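Local atomic coordinates of Chains: A (Unidentified, PDB entry 6ZM9), a protein that cleaves S-adenosyl methionine as a phage-encoded SAM lyase, here with 5'-methylthioadenosine bound. Residues E60-Q65 and I123-Y128. Residues are numbered along the deposited sequence; the frame is centred on the assembly and turned at random. Where two conformers were deposited one is given.
Sequences EQRSGQ and ITAEWY. With PO4 (phosphate ion), chain B.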
ATOM      1  N   GLU A  60      11.083  17.445 -10.330  0.90 19.77           N
ATOM      2  CA  GLU A  60      10.309  18.470 -11.012  0.90 22.11           C
ATOM      3  C   GLU A  60      10.647  18.476 -12.496  0.90 26.05           C
ATOM      4  O   GLU A  60      11.817  18.483 -12.880  0.90 25.56           O
ATOM      5  CB  GLU A  60      10.605  19.852 -10.435  0.90 25.18           C
ATOM      6  CG  GLU A  60      10.186  20.018  -9.003  0.90 29.80           C
ATOM      7  CD  GLU A  60      10.348  21.436  -8.522  0.90 35.99           C
ATOM      8  OE1 GLU A  60      10.789  22.296  -9.315  0.90 38.67           O
ATOM      9  OE2 GLU A  60      10.021  21.692  -7.349  0.90 38.87           O
ATOM     10  N   GLN A  61       9.608  18.522 -13.326  0.90 28.78           N
ATOM     11  CA  GLN A  61       9.794  18.287 -14.750  0.90 34.22           C
ATOM     12  C   GLN A  61      10.489  19.447 -15.447  0.90 36.57           C
ATOM     13  O   GLN A  61      11.276  19.226 -16.376  0.90 36.46           O
ATOM     14  CB  GLN A  61       8.444  17.988 -15.395  0.90 37.37           C
ATOM     15  CG  GLN A  61       7.758  16.775 -14.793  0.90 43.04           C
ATOM     16  CD  GLN A  61       6.298  16.683 -15.182  0.90 48.82           C
ATOM     17  OE1 GLN A  61       5.681  17.683 -15.562  0.90 52.58           O
ATOM     18  NE2 GLN A  61       5.732  15.481 -15.086  0.90 48.13           N
ATOM     19  N   ARG A  62      10.234  20.681 -15.024  0.90 37.18           N
ATOM     20  CA  ARG A  62      10.843  21.811 -15.715  0.90 41.40           C
ATOM     21  C   ARG A  62      12.293  22.005 -15.285  0.90 42.05           C
ATOM     22  O   ARG A  62      13.203  22.006 -16.123  0.90 46.54           O
ATOM     23  CB  ARG A  62      10.014  23.074 -15.467  0.90 45.50           C
ATOM     24  CG  ARG A  62       8.595  23.008 -16.045  0.90 49.68           C
ATOM     25  CD  ARG A  62       7.521  23.386 -15.012  0.90 52.63           C
ATOM     26  NE  ARG A  62       6.419  22.422 -14.986  0.90 54.18           N
ATOM     27  CZ  ARG A  62       5.259  22.578 -15.620  0.90 53.68           C
ATOM     28  NH1 ARG A  62       5.024  23.669 -16.339  0.90 53.69           N
ATOM     29  NH2 ARG A  62       4.330  21.633 -15.532  0.90 52.70           N
ATOM     30  N   SER A  63      12.530  22.123 -13.979  0.90 37.42           N
ATOM     31  CA  SER A  63      13.843  22.481 -13.468  0.90 36.45           C
ATOM     32  C   SER A  63      14.748  21.286 -13.214  0.90 35.56           C
ATOM     33  O   SER A  63      15.967  21.463 -13.101  0.90 36.94           O
ATOM     34  CB  SER A  63      13.688  23.195 -12.125  0.90 36.22           C
ATOM     35  OG  SER A  63      13.206  22.267 -11.163  0.90 36.75           O
ATOM     36  N   GLY A  64      14.181  20.092 -13.078  1.00 32.67           N
ATOM     37  CA  GLY A  64      14.963  18.926 -12.722  1.00 30.12           C
ATOM     38  C   GLY A  64      15.304  18.836 -11.255  1.00 27.90           C
ATOM     39  O   GLY A  64      16.043  17.933 -10.856  1.00 31.03           O
ATOM     40  N   GLN A  65      14.786  19.747 -10.434  1.00 27.06           N
ATOM     41  CA  GLN A  65      15.054  19.702  -9.006  1.00 26.57           C
ATOM     42  C   GLN A  65      14.378  18.498  -8.361  1.00 22.45           C
ATOM     43  O   GLN A  65      13.210  18.203  -8.626  1.00 22.88           O
ATOM     44  CB  GLN A  65      14.516  20.997  -8.387  1.00 32.26           C
ATOM     45  CG  GLN A  65      14.770  21.161  -6.886  1.00 39.81           C
ATOM     46  CD  GLN A  65      14.126  22.421  -6.298  1.00 47.40           C
ATOM     47  OE1 GLN A  65      13.814  23.368  -7.025  1.00 52.59           O
ATOM     48  NE2 GLN A  65      13.932  22.435  -4.978  1.00 48.24           N
ATOM     49  N   ILE A 123      -1.331  13.277 -14.137  1.00 14.33           N
ATOM     50  CA  ILE A 123      -2.168  14.433 -14.383  1.00 14.77           C
ATOM     51  C   ILE A 123      -1.275  15.627 -14.153  1.00 14.85           C
ATOM     52  O   ILE A 123      -0.871  15.885 -13.013  1.00 17.01           O
ATOM     53  CB  ILE A 123      -3.390  14.467 -13.461  1.00 14.91           C
ATOM     54  CG1 ILE A 123      -4.263  13.253 -13.693  1.00 16.27           C
ATOM     55  CG2 ILE A 123      -4.157  15.764 -13.713  1.00 18.49           C
ATOM     56  CD1 ILE A 123      -5.387  13.094 -12.679  1.00 21.86           C
ATOM     57  N   THR A 124      -0.926  16.334 -15.222  1.00 15.71           N
ATOM     58  CA  THR A 124       0.167  17.290 -15.188  1.00 15.58           C
ATOM     59  C   THR A 124      -0.349  18.689 -15.442  1.00 14.93           C
ATOM     60  O   THR A 124      -1.118  18.918 -16.383  1.00 16.37           O
ATOM     61  CB  THR A 124       1.222  16.905 -16.221  1.00 23.43           C
ATOM     62  OG1 THR A 124       1.682  15.585 -15.921  1.00 28.28           O
ATOM     63  CG2 THR A 124       2.383  17.850 -16.167  1.00 27.55           C
ATOM     64  N   ALA A 125       0.108  19.621 -14.618  1.00 14.29           N
ATOM     65  CA  ALA A 125      -0.269  21.011 -14.772  1.00 14.95           C
ATOM     66  C   ALA A 125       0.244  21.566 -16.094  1.00 15.48           C
ATOM     67  O   ALA A 125       1.355  21.259 -16.532  1.00 17.46           O
ATOM     68  CB  ALA A 125       0.349  21.814 -13.629  1.00 16.07           C
ATOM     69  N   GLU A 126      -0.562  22.426 -16.710  1.00 15.57           N
ATOM     70  CA  GLU A 126      -0.218  23.064 -17.972  1.00 16.22           C
ATOM     71  C   GLU A 126       0.223  24.514 -17.787  1.00 15.78           C
ATOM     72  O   GLU A 126       0.041  25.346 -18.683  1.00 16.69           O
ATOM     73  CB  GLU A 126      -1.388  22.951 -18.944  1.00 17.98           C
ATOM     74  CG  GLU A 126      -1.674  21.531 -19.416  1.00 19.24           C
ATOM     75  CD  GLU A 126      -2.900  21.467 -20.316  1.00 22.79           C
ATOM     76  OE1 GLU A 126      -2.880  22.051 -21.407  1.00 29.34           O
ATOM     77  OE2 GLU A 126      -3.924  20.884 -19.934  1.00 24.27           O
ATOM     78  N   TRP A 127       0.813  24.826 -16.638  1.00 16.95           N
ATOM     79  CA  TRP A 127       1.374  26.140 -16.396  1.00 16.51           C
ATOM     80  C   TRP A 127       2.191  26.626 -17.585  1.00 16.58           C
ATOM     81  O   TRP A 127       3.078  25.921 -18.081  1.00 19.35           O
ATOM     82  CB  TRP A 127       2.275  26.061 -15.165  1.00 17.86           C
ATOM     83  CG  TRP A 127       1.591  25.578 -13.907  1.00 16.81           C
ATOM     84  CD1 TRP A 127       0.287  25.780 -13.535  1.00 17.68           C
ATOM     85  CD2 TRP A 127       2.198  24.843 -12.850  1.00 17.82           C
ATOM     86  NE1 TRP A 127       0.046  25.194 -12.308  1.00 15.78           N
ATOM     87  CE2 TRP A 127       1.213  24.622 -11.866  1.00 15.99           C
ATOM     88  CE3 TRP A 127       3.489  24.349 -12.631  1.00 19.65           C
ATOM     89  CZ2 TRP A 127       1.477  23.923 -10.696  1.00 17.73           C
ATOM     90  CZ3 TRP A 127       3.744  23.655 -11.466  1.00 20.70           C
ATOM     91  CH2 TRP A 127       2.746  23.439 -10.524  1.00 19.25           C
ATOM     92  N   TYR A 128       1.924  27.865 -18.000  1.00 15.41           N
ATOM     93  CA  TYR A 128       2.512  28.393 -19.217  1.00 16.31           C
ATOM     94  C   TYR A 128       4.018  28.532 -19.056  1.00 21.74           C
ATOM     95  O   TYR A 128       4.495  29.038 -18.036  1.00 26.20           O
ATOM     96  CB  TYR A 128       1.934  29.777 -19.533  1.00 16.94           C
ATOM     97  CG  TYR A 128       2.404  30.242 -20.881  1.00 16.68           C
ATOM     98  CD1 TYR A 128       1.766  29.816 -22.027  1.00 18.98           C
ATOM     99  CD2 TYR A 128       3.527  31.041 -21.018  1.00 17.71           C
ATOM    100  CE1 TYR A 128       2.204  30.187 -23.272  1.00 21.77           C
ATOM    101  CE2 TYR A 128       3.983  31.424 -22.278  1.00 19.61           C
ATOM    102  CZ  TYR A 128       3.313  30.991 -23.401  1.00 23.02           C
ATOM    103  OH  TYR A 128       3.761  31.363 -24.653  1.00 26.40           O
TER
HETATM  104  P   PO4 B 201      -3.557  25.494  -9.916  0.50 14.69           P
HETATM  105  O1  PO4 B 201      -2.215  24.994 -10.410  0.50 17.93           O
HETATM  106  O2  PO4 B 201      -3.555  26.987 -10.192  0.50 17.58           O
HETATM  107  O3  PO4 B 201      -4.651  24.806 -10.691  0.50 14.47           O
HETATM  108  O4  PO4 B 201      -3.717  25.207  -8.432  0.50 16.55           O
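R62 NH2 donates to the backbone O of A125 at 3.2 Å, in the conformer given. R62 belongs to the β-hairpin turn between the antiparallel strands 49-59 and 66-77. The A125 oxygen lies in the guanidinium plane, while the nitrogen sits above the carbonyl plane, 39° out of it. Two salt bridges add to this, NH1 to E129 and NE to E105 OE2, and E105 OE1 accepts a hydrogen bond from Q61 N, so one carboxylate holds two neighbouring residues of the turn. The turn is closed by a hydrogen bond from E60 N to Q65 O (2.8 Å) and contains an ST turn, in which S63 OG accepts from Q65 N. R62 thus ties this turn to the chain leaving strand 116-124, near the bound proline and the interface with a second subunit. Its chain bends at chi2 and chi3, which brings one guanidinium face against W127 CE3. That carbon lies 3.9 Å from R62 CZ, over the centre of the face. The two planes are 49° apart. A125 CB covers one indole face. Beside R62, the extended Q61 side chain meets T124 from the opposite direction, OE1 to CG2 at 3.4 Å. A phosphate, probably from the crystallisation liquor, is shared with R99 and accepts on O1, at the indole edge, from W127 NE1 at 3.0 Å.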